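Local coordinates for exoglucanase A (Cellulomonas fimi, PDB 7CBD), which hydrolyses beta-1,4-glucosidic linkages of cellulose with inversion of configuration, releasing cellobiose from non-reducing chain ends through this family 6 catalytic domain, at residues N8-A13 / A360-K365; Y176-L181 / N189-G194; P207-F212 / V282-P287; T237-P242 / M292-S297. One frame throughout, in Å; residues are numbered along the deposited sequence.

Interaction 1: N8-A13 / A360-K365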
# COMPACT_ATOMS: atom_id res chain seq x y z
N ASN A 8 8.94 17.40 -3.81
CA ASN A 8 7.80 16.73 -3.20
C ASN A 8 6.55 17.15 -3.95
O ASN A 8 6.04 18.26 -3.73
CB ASN A 8 7.68 17.08 -1.72
CG ASN A 8 6.48 16.41 -1.07
OD1 ASN A 8 5.79 15.61 -1.70
ND2 ASN A 8 6.21 16.75 0.18
N PRO A 9 6.02 16.30 -4.83
CA PRO A 9 4.84 16.69 -5.61
C PRO A 9 3.60 16.92 -4.76
O PRO A 9 2.67 17.60 -5.21
CB PRO A 9 4.66 15.52 -6.59
CG PRO A 9 5.21 14.34 -5.83
CD PRO A 9 6.40 14.89 -5.08
N TYR A 10 3.58 16.40 -3.52
CA TYR A 10 2.42 16.55 -2.64
C TYR A 10 2.39 17.89 -1.92
O TYR A 10 1.32 18.28 -1.44
CB TYR A 10 2.39 15.43 -1.60
CG TYR A 10 2.22 14.04 -2.19
CD1 TYR A 10 0.96 13.49 -2.36
CD2 TYR A 10 3.32 13.28 -2.55
CE1 TYR A 10 0.79 12.22 -2.89
CE2 TYR A 10 3.18 12.01 -3.08
CZ TYR A 10 1.91 11.48 -3.24
OH TYR A 10 1.79 10.22 -3.77
N ALA A 11 3.51 18.60 -1.82
CA ALA A 11 3.55 19.82 -1.02
C ALA A 11 2.64 20.89 -1.63
O ALA A 11 2.81 21.24 -2.80
CB ALA A 11 4.98 20.33 -0.88
N GLY A 12 1.69 21.39 -0.84
CA GLY A 12 0.77 22.39 -1.33
C GLY A 12 -0.21 21.89 -2.36
O GLY A 12 -0.88 22.71 -3.01
N ALA A 13 -0.34 20.58 -2.54
CA ALA A 13 -1.16 20.01 -3.59
C ALA A 13 -2.38 19.30 -3.01
O ALA A 13 -2.42 18.94 -1.84
CB ALA A 13 -0.33 19.00 -4.41
N ALA A 360 4.07 12.64 2.38
CA ALA A 360 2.62 12.56 2.52
C ALA A 360 2.24 11.23 3.14
O ALA A 360 3.00 10.25 3.07
CB ALA A 360 1.92 12.69 1.16
N PHE A 361 1.05 11.20 3.74
CA PHE A 361 0.30 9.96 3.92
C PHE A 361 -0.65 9.85 2.73
O PHE A 361 -1.24 10.84 2.29
CB PHE A 361 -0.51 9.97 5.22
CG PHE A 361 0.34 10.00 6.46
CD1 PHE A 361 1.53 9.30 6.51
CD2 PHE A 361 -0.06 10.73 7.57
CE1 PHE A 361 2.32 9.32 7.65
CE2 PHE A 361 0.72 10.76 8.72
CZ PHE A 361 1.92 10.06 8.75
N VAL A 362 -0.79 8.62 2.21
CA VAL A 362 -1.58 8.34 1.02
C VAL A 362 -2.40 7.09 1.29
O VAL A 362 -2.05 6.26 2.14
CB VAL A 362 -0.69 8.14 -0.22
CG1 VAL A 362 -0.13 9.46 -0.71
CG2 VAL A 362 0.46 7.18 0.12
N TRP A 363 -3.50 6.94 0.55
CA TRP A 363 -4.25 5.69 0.50
C TRP A 363 -3.95 5.05 -0.85
O TRP A 363 -4.57 5.39 -1.86
CB TRP A 363 -5.75 5.92 0.68
CG TRP A 363 -6.14 6.22 2.09
CD1 TRP A 363 -5.31 6.37 3.17
CD2 TRP A 363 -7.47 6.42 2.57
NE1 TRP A 363 -6.06 6.64 4.30
CE2 TRP A 363 -7.39 6.69 3.95
CE3 TRP A 363 -8.73 6.40 1.95
CZ2 TRP A 363 -8.52 6.93 4.73
CZ3 TRP A 363 -9.85 6.64 2.73
CH2 TRP A 363 -9.74 6.91 4.10
N ILE A 364 -2.97 4.15 -0.86
CA ILE A 364 -2.63 3.47 -2.11
C ILE A 364 -3.62 2.34 -2.37
O ILE A 364 -4.35 2.35 -3.36
CB ILE A 364 -1.16 3.01 -2.13
CG1 ILE A 364 -0.20 4.19 -1.91
CG2 ILE A 364 -0.86 2.33 -3.45
CD1 ILE A 364 -0.34 5.33 -2.92
N LYS A 365 -3.71 1.38 -1.46
CA LYS A 365 -4.80 0.41 -1.52
C LYS A 365 -6.11 1.13 -1.22
O LYS A 365 -6.19 1.89 -0.25
CB LYS A 365 -4.58 -0.67 -0.48
CG LYS A 365 -5.66 -1.73 -0.45
CD LYS A 365 -5.59 -2.64 -1.66
CE LYS A 365 -6.65 -3.74 -1.58
NZ LYS A 365 -6.49 -4.77 -2.64
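The ring of Tyr10 meets Ala360 and Val362, so that a turn of the N-terminal segment places a ring inside the distorted alpha/beta barrel of glycoside hydrolase family 6. That Tyr10 lies within the barrel follows from its neighbours: besides strand 358-362 it touches Val88, Tyr190 and Leu293, each on a different strand.

The contact across the two segments is wholly apolar. Ala360 CB makes a CH-pi contact over one face of the Tyr10 ring, 3.9 Å from its centroid and 22° off the normal, displaced toward the inner end of the ring, where CG is 3.6 Å away. Two residues further along the strand, Val362 CG1 takes the outer end, 3.6 Å from Tyr10 CE1, approaching obliquely. With chi1 at -63°, Tyr10 CG stands opposite its own carbonyl carbon and the ring extends along the strand, which lets one ring span both residues.

Hydrogen bonds set the backbone that carries the ring. Asn8 OD1 accepts from Tyr10 N at 3.0 Å in an Asx turn, the donor lying above the carbonyl plane, and Ala11 N closes a type I turn on Asn8 O. Asn8 ND2 reaches Asp359 O, tying this turn to the strand as well.

Replacing Tyr10 by an alanine would probably open a gap beneath Ala360 and Val362 and leave Asn90 OD1 without its hydroxyl partner. In the deposited residue, that hydroxyl combines both kinds of contact: Tyr10 OH bonds Asn90 OD1 while Val362 CG1 rests 3.7 Å from Tyr10 OH.

Interaction 2: Y176-L181 / N189-G194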
# COMPACT_ATOMS: atom_id res chain seq x y z
N TYR A 176 12.98 -0.74 -16.61
CA TYR A 176 12.25 -0.23 -17.76
C TYR A 176 11.16 0.74 -17.33
O TYR A 176 10.99 1.81 -17.93
CB TYR A 176 11.66 -1.39 -18.55
CG TYR A 176 11.12 -1.00 -19.90
CD1 TYR A 176 11.96 -0.89 -21.00
CD2 TYR A 176 9.76 -0.72 -20.08
CE1 TYR A 176 11.46 -0.53 -22.24
CE2 TYR A 176 9.26 -0.37 -21.32
CZ TYR A 176 10.12 -0.26 -22.39
OH TYR A 176 9.62 0.09 -23.62
N ALA A 177 10.39 0.38 -16.29
CA ALA A 177 9.36 1.26 -15.77
C ALA A 177 9.95 2.59 -15.35
O ALA A 177 9.45 3.66 -15.73
CB ALA A 177 8.65 0.58 -14.60
N LEU A 178 11.04 2.54 -14.58
CA LEU A 178 11.68 3.77 -14.11
C LEU A 178 12.21 4.61 -15.27
O LEU A 178 12.03 5.83 -15.29
CB LEU A 178 12.81 3.44 -13.14
CG LEU A 178 12.39 2.89 -11.77
CD1 LEU A 178 13.63 2.48 -11.00
CD2 LEU A 178 11.60 3.91 -10.98
N ASP A 179 12.85 3.97 -16.25
CA ASP A 179 13.39 4.71 -17.39
C ASP A 179 12.28 5.42 -18.15
O ASP A 179 12.39 6.61 -18.48
CB ASP A 179 14.14 3.78 -18.34
CG ASP A 179 15.53 3.38 -17.84
OD1 ASP A 179 16.09 4.05 -16.94
OD2 ASP A 179 16.08 2.40 -18.38
N LYS A 180 11.19 4.70 -18.44
CA LYS A 180 10.11 5.28 -19.24
C LYS A 180 9.36 6.36 -18.47
O LYS A 180 9.00 7.39 -19.03
CB LYS A 180 9.15 4.18 -19.69
CG LYS A 180 9.76 3.23 -20.70
CD LYS A 180 9.81 3.85 -22.08
CE LYS A 180 8.40 3.95 -22.66
NZ LYS A 180 8.39 4.24 -24.13
N LEU A 181 9.11 6.13 -17.18
CA LEU A 181 8.32 7.06 -16.40
C LEU A 181 9.13 8.28 -15.98
O LEU A 181 8.62 9.41 -15.99
CB LEU A 181 7.72 6.36 -15.18
CG LEU A 181 6.67 5.31 -15.51
CD1 LEU A 181 6.22 4.59 -14.26
CD2 LEU A 181 5.48 5.93 -16.19
N ASN A 189 8.35 8.96 -9.26
CA ASN A 189 8.42 7.52 -9.06
C ASN A 189 8.71 7.21 -7.60
O ASN A 189 9.76 7.60 -7.08
CB ASN A 189 9.52 6.92 -9.93
CG ASN A 189 9.19 6.98 -11.39
OD1 ASN A 189 8.03 6.92 -11.78
ND2 ASN A 189 10.21 7.11 -12.22
N TYR A 190 7.79 6.49 -6.96
CA TYR A 190 7.94 6.05 -5.58
C TYR A 190 8.08 4.53 -5.58
O TYR A 190 7.11 3.81 -5.87
CB TYR A 190 6.75 6.50 -4.73
CG TYR A 190 6.79 7.98 -4.41
CD1 TYR A 190 7.39 8.44 -3.24
CD2 TYR A 190 6.25 8.93 -5.28
CE1 TYR A 190 7.45 9.80 -2.94
CE2 TYR A 190 6.30 10.29 -4.99
CZ TYR A 190 6.90 10.71 -3.81
OH TYR A 190 6.95 12.06 -3.51
N ILE A 191 9.28 4.06 -5.29
CA ILE A 191 9.57 2.63 -5.27
C ILE A 191 8.97 2.01 -4.01
O ILE A 191 9.12 2.54 -2.91
CB ILE A 191 11.08 2.39 -5.36
CG1 ILE A 191 11.58 2.60 -6.80
CG2 ILE A 191 11.47 1.01 -4.82
CD1 ILE A 191 11.34 1.41 -7.72
N ASP A 192 8.29 0.88 -4.17
CA ASP A 192 7.72 0.20 -3.01
C ASP A 192 8.82 -0.40 -2.14
O ASP A 192 9.77 -1.00 -2.64
CB ASP A 192 6.80 -0.92 -3.49
CG ASP A 192 6.14 -1.62 -2.34
OD1 ASP A 192 5.07 -1.13 -1.94
OD2 ASP A 192 6.70 -2.62 -1.83
N ILE A 193 8.67 -0.24 -0.82
CA ILE A 193 9.67 -0.78 0.11
C ILE A 193 9.05 -1.72 1.14
O ILE A 193 9.54 -1.84 2.27
CB ILE A 193 10.52 0.33 0.77
CG1 ILE A 193 9.66 1.30 1.58
CG2 ILE A 193 11.35 1.04 -0.28
CD1 ILE A 193 10.45 2.07 2.61
N GLY A 194 7.99 -2.44 0.76
CA GLY A 194 7.43 -3.38 1.71
C GLY A 194 6.97 -2.67 2.97
O GLY A 194 6.42 -1.56 2.90
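Leu178 and Asn189 meet because both carry CG anti to the carbonyl carbon, at chi1 -70° and -69°; the leucine then extends its CD2 methyl from the helix while the amide of Asn189 reaches out from the strand. The two side chains pass at a slant, with Leu178 CD2 3.7 Å from Asn189 ND2 and 3.8 Å from Asn189 CB. One helical turn later Leu181 takes the other end of the amide: its CB lies 3.5 Å from Asn189 OD1, and its CD1 is 3.9 Å from the same oxygen. The amide is thus flanked by two leucines, one near each polar end.

This pairing belongs to a beta-alpha-beta crossover, in which helix 161-182 packs on the outer side of the parallel barrel strands 141-146 and 187-192. The helix and strand segments run almost antiparallel, at 167°, with their axes 10.1 Å apart. Ile191 continues the same strand face: its CD1 meets Leu178 CD2 at 4.1 Å, the side chains crossing at about a right angle.

The polar ends of Asn189 fare differently. ND2 donates to Ser225 O in the loop before the next strand, which helps to set the amide's rotation, whereas OD1 is buried against Leu181 with no hydrogen-bond partner in the model. An alanine in place of Asn189 would probably leave Ser225 O without its donor and open a gap beside Leu178 and Leu181. Ile146 of the neighbouring strand touches Leu181, Asn189 and Ile191, and Val215 of helix 202-218 packs against Leu178.

Interaction 3: P207-F212 / V282-P287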
# COMPACT_ATOMS: atom_id res chain seq x y z
N PRO A 207 20.40 -5.43 2.99
CA PRO A 207 20.49 -5.94 1.62
C PRO A 207 19.44 -5.35 0.70
O PRO A 207 19.70 -5.15 -0.50
CB PRO A 207 20.31 -7.45 1.79
CG PRO A 207 20.83 -7.72 3.17
CD PRO A 207 20.40 -6.53 3.98
N SER A 208 18.25 -5.02 1.22
CA SER A 208 17.23 -4.40 0.38
C SER A 208 17.67 -3.02 -0.08
O SER A 208 17.52 -2.67 -1.26
CB SER A 208 15.90 -4.34 1.13
OG SER A 208 15.44 -5.65 1.36
N ALA A 209 18.22 -2.21 0.83
CA ALA A 209 18.69 -0.88 0.44
C ALA A 209 19.77 -0.97 -0.64
O ALA A 209 19.76 -0.19 -1.60
CB ALA A 209 19.20 -0.11 1.65
N THR A 210 20.70 -1.91 -0.48
CA THR A 210 21.74 -2.11 -1.49
C THR A 210 21.14 -2.48 -2.83
O THR A 210 21.56 -1.97 -3.88
CB THR A 210 22.71 -3.19 -1.00
OG1 THR A 210 23.30 -2.74 0.23
CG2 THR A 210 23.80 -3.47 -2.04
N LEU A 211 20.15 -3.37 -2.84
CA LEU A 211 19.53 -3.77 -4.10
C LEU A 211 18.80 -2.60 -4.75
O LEU A 211 18.84 -2.45 -5.98
CB LEU A 211 18.58 -4.95 -3.88
CG LEU A 211 18.02 -5.58 -5.15
CD1 LEU A 211 17.94 -7.10 -4.98
CD2 LEU A 211 16.66 -5.01 -5.49
N PHE A 212 18.12 -1.76 -3.96
CA PHE A 212 17.49 -0.58 -4.54
C PHE A 212 18.52 0.34 -5.20
O PHE A 212 18.27 0.90 -6.27
CB PHE A 212 16.71 0.18 -3.47
CG PHE A 212 15.44 -0.52 -3.05
CD1 PHE A 212 14.52 -0.94 -4.00
CD2 PHE A 212 15.17 -0.76 -1.71
CE1 PHE A 212 13.35 -1.58 -3.62
CE2 PHE A 212 14.00 -1.41 -1.32
CZ PHE A 212 13.09 -1.81 -2.28
N VAL A 282 20.06 6.35 1.97
CA VAL A 282 21.04 7.41 1.77
C VAL A 282 22.45 6.84 1.86
O VAL A 282 23.31 7.12 1.02
CB VAL A 282 20.82 8.56 2.76
CG1 VAL A 282 21.98 9.55 2.70
CG2 VAL A 282 19.50 9.25 2.47
N ALA A 283 22.70 6.01 2.87
CA ALA A 283 24.02 5.40 3.01
C ALA A 283 24.38 4.55 1.79
O ALA A 283 25.56 4.46 1.42
CB ALA A 283 24.08 4.58 4.29
N ALA A 284 23.39 3.95 1.14
CA ALA A 284 23.61 3.11 -0.02
C ALA A 284 23.81 3.89 -1.31
O ALA A 284 24.12 3.29 -2.34
CB ALA A 284 22.45 2.12 -0.19
N GLY A 285 23.62 5.22 -1.29
CA GLY A 285 23.92 6.04 -2.44
C GLY A 285 22.83 7.02 -2.84
O GLY A 285 23.08 7.89 -3.67
N PHE A 286 21.63 6.89 -2.28
CA PHE A 286 20.56 7.80 -2.64
C PHE A 286 20.80 9.18 -2.03
O PHE A 286 21.38 9.29 -0.94
CB PHE A 286 19.22 7.25 -2.15
CG PHE A 286 18.71 6.11 -2.99
CD1 PHE A 286 17.95 6.37 -4.12
CD2 PHE A 286 19.05 4.80 -2.69
CE1 PHE A 286 17.51 5.33 -4.93
CE2 PHE A 286 18.62 3.76 -3.50
CZ PHE A 286 17.84 4.03 -4.62
N PRO A 287 20.37 10.24 -2.70
CA PRO A 287 20.51 11.58 -2.11
C PRO A 287 19.58 11.74 -0.92
O PRO A 287 18.51 11.13 -0.85
CB PRO A 287 20.10 12.51 -3.26
CG PRO A 287 19.14 11.69 -4.08
CD PRO A 287 19.66 10.27 -3.99
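Phe286 and Phe212 form the close, buried half of this contact, yet their rings do not stack. Instead the rim of the Phe286 ring is directed at the backbone of helix 202-218: its CZ lies 3.6 Å from Phe212 O, close to the ring plane, and CE2 is 3.8 Å from Phe212 C. The carbonyl of Phe212 lies side-on to the ring edge, its C and O almost equally near. Phe212 adds only its CB, 4.1 Å from Phe286 CE2, because its chi1 of -73° sends the ring off toward Ile193, Leu151 and Pro152. Phe286 is held further by edge-to-face meetings with Phe223 and Phe229, and Leu281 packs against both phenylalanines.

The half nearer solvent is looser. Here the methyl of Ala284 points at the helix and comes to 3.8 Å from Ala209 O, while its distance to Ala209 CB is 4.3 Å. With alanines as the facing pair, Ala209 and Ala284, the backbones probably can come close: the alpha carbons of Thr210 and Ala284 are 5.7 Å apart. Thr210 is exposed and its side chain points away, giving this margin little coverage, and no hydrogen bond joins the segments in either half.

What turns Phe286 inward after the exposed Ala283 is the end of helix 270-283. Gly285 has phi 132°, where a beta carbon would strike the carbonyl oxygen of Ala284, and its segment bonds back twice into the last turn: a Schellman motif, here ending one outer helix of the barrel against another.

Interaction 4: T237-P242 / M292-S297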
# COMPACT_ATOMS: atom_id res chain seq x y z
N THR A 237 0.40 -2.79 8.78
CA THR A 237 1.29 -2.52 9.89
C THR A 237 1.06 -1.10 10.39
O THR A 237 0.99 -0.17 9.58
CB THR A 237 2.73 -2.71 9.43
OG1 THR A 237 2.88 -4.07 9.00
CG2 THR A 237 3.70 -2.42 10.56
N PRO A 238 0.89 -0.89 11.70
CA PRO A 238 0.46 0.43 12.18
C PRO A 238 1.45 1.53 11.86
O PRO A 238 2.66 1.31 11.74
CB PRO A 238 0.31 0.25 13.70
CG PRO A 238 0.98 -1.02 14.02
CD PRO A 238 0.94 -1.88 12.79
N LEU A 239 0.91 2.74 11.74
CA LEU A 239 1.74 3.92 11.61
C LEU A 239 2.66 4.07 12.82
O LEU A 239 3.87 4.27 12.68
CB LEU A 239 0.84 5.14 11.43
CG LEU A 239 1.54 6.46 11.11
CD1 LEU A 239 2.28 6.36 9.77
CD2 LEU A 239 0.54 7.60 11.11
N GLU A 240 2.08 3.99 14.01
CA GLU A 240 2.82 4.02 15.27
C GLU A 240 2.22 3.00 16.22
O GLU A 240 1.01 2.75 16.20
CB GLU A 240 2.76 5.40 15.94
CG GLU A 240 3.61 6.45 15.26
CD GLU A 240 3.90 7.64 16.16
OE1 GLU A 240 2.96 8.42 16.42
OE2 GLU A 240 5.06 7.80 16.60
N GLU A 241 3.08 2.42 17.06
CA GLU A 241 2.63 1.64 18.20
C GLU A 241 2.70 2.55 19.42
O GLU A 241 3.78 2.74 19.99
CB GLU A 241 3.51 0.40 18.40
CG GLU A 241 3.16 -0.75 17.46
CD GLU A 241 1.83 -1.42 17.78
OE1 GLU A 241 1.17 -1.03 18.77
OE2 GLU A 241 1.45 -2.35 17.04
N PRO A 242 1.58 3.15 19.85
CA PRO A 242 1.66 4.20 20.88
C PRO A 242 2.10 3.71 22.24
O PRO A 242 2.74 4.46 22.99
CB PRO A 242 0.23 4.75 20.93
CG PRO A 242 -0.62 3.60 20.44
CD PRO A 242 0.21 2.93 19.38
N MET A 292 9.58 9.91 1.67
CA MET A 292 8.91 8.66 2.00
C MET A 292 7.41 8.87 2.05
O MET A 292 6.93 9.94 2.42
CB MET A 292 9.38 8.13 3.37
CG MET A 292 10.90 8.16 3.56
SD MET A 292 11.86 7.17 2.40
CE MET A 292 11.59 5.56 3.12
N LEU A 293 6.67 7.83 1.67
CA LEU A 293 5.23 7.78 1.81
C LEU A 293 4.86 6.57 2.65
O LEU A 293 5.55 5.55 2.60
CB LEU A 293 4.52 7.62 0.46
CG LEU A 293 4.80 8.66 -0.62
CD1 LEU A 293 4.15 8.22 -1.92
CD2 LEU A 293 4.27 10.03 -0.20
N VAL A 294 3.77 6.66 3.42
CA VAL A 294 3.15 5.50 4.05
C VAL A 294 1.73 5.39 3.53
O VAL A 294 0.98 6.38 3.54
CB VAL A 294 3.17 5.57 5.59
CG1 VAL A 294 2.52 4.32 6.17
CG2 VAL A 294 4.57 5.71 6.11
N ASP A 295 1.35 4.19 3.08
CA ASP A 295 -0.04 3.86 2.77
C ASP A 295 -0.77 3.65 4.09
O ASP A 295 -0.56 2.63 4.76
CB ASP A 295 -0.08 2.58 1.93
CG ASP A 295 -1.49 2.21 1.49
OD1 ASP A 295 -2.45 2.92 1.87
OD2 ASP A 295 -1.64 1.22 0.75
N THR A 296 -1.61 4.61 4.46
CA THR A 296 -2.35 4.59 5.72
C THR A 296 -3.79 4.11 5.54
O THR A 296 -4.63 4.29 6.43
CB THR A 296 -2.32 5.98 6.37
OG1 THR A 296 -2.81 6.95 5.44
CG2 THR A 296 -0.91 6.35 6.78
N SER A 297 -4.08 3.46 4.40
CA SER A 297 -5.45 3.09 4.08
C SER A 297 -6.07 2.16 5.11
O SER A 297 -7.28 2.25 5.39
CB SER A 297 -5.49 2.44 2.70
OG SER A 297 -4.55 1.38 2.58
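Leu239 and Val294 cross at a slant, touching through one methyl each: Leu239 CD1 sits 4.1 Å from Val294 CG1. In Leu239 a chi1 of -173° sets CG anti to the backbone N, and a chi2 of 62° then turns CD1 toward Val294, whose CG1 is likewise anti to its own N. Thr296, two residues on, adds its CG2, 4.4 Å from Leu239 CD1. The other branch of Thr296, OG1, is used elsewhere, bonded to Arg344 O.

The contact lies at the C-terminal end of barrel strand 291-295, where the loop following strand 228-231 folds back over it. Ile271 of helix 270-283 and Phe361 of the neighbouring strand 358-362 also pack on Leu239.

Between Val294 and Thr296, Asp295 turns its carboxylate elsewhere. OD1 takes Ser297 N at 3.1 Å, an Asx turn, and Ser297 OG at 2.7 Å; both donors approach from one face of the carboxylate plane. Asp295 OD2 accepts instead from Ala234 N and Lys365 N.

Interactions 1, 2 and 4 all reach the barrel sheet, and interactions 1 and 4 use the adjacent strands 358-362 and 291-295, joined by a probable hydrogen bond from Thr296 N to Val362 O. Interaction 1 lies inside the barrel, where the OH of Tyr190 packs on Pro9 and Tyr10; interaction 2 lies on the outer face of the same strand as Tyr190. Interaction 3 is farthest out, about 21 Å from the chain's centre, partly solvent-exposed and between helices, yet Phe212 still touches Ile191. Chemistry follows place: ring-face packing inside, an amide against leucines under a helix, ring edge beside a helix carbonyl at a helix end, and sparse methyl contact in interaction 4.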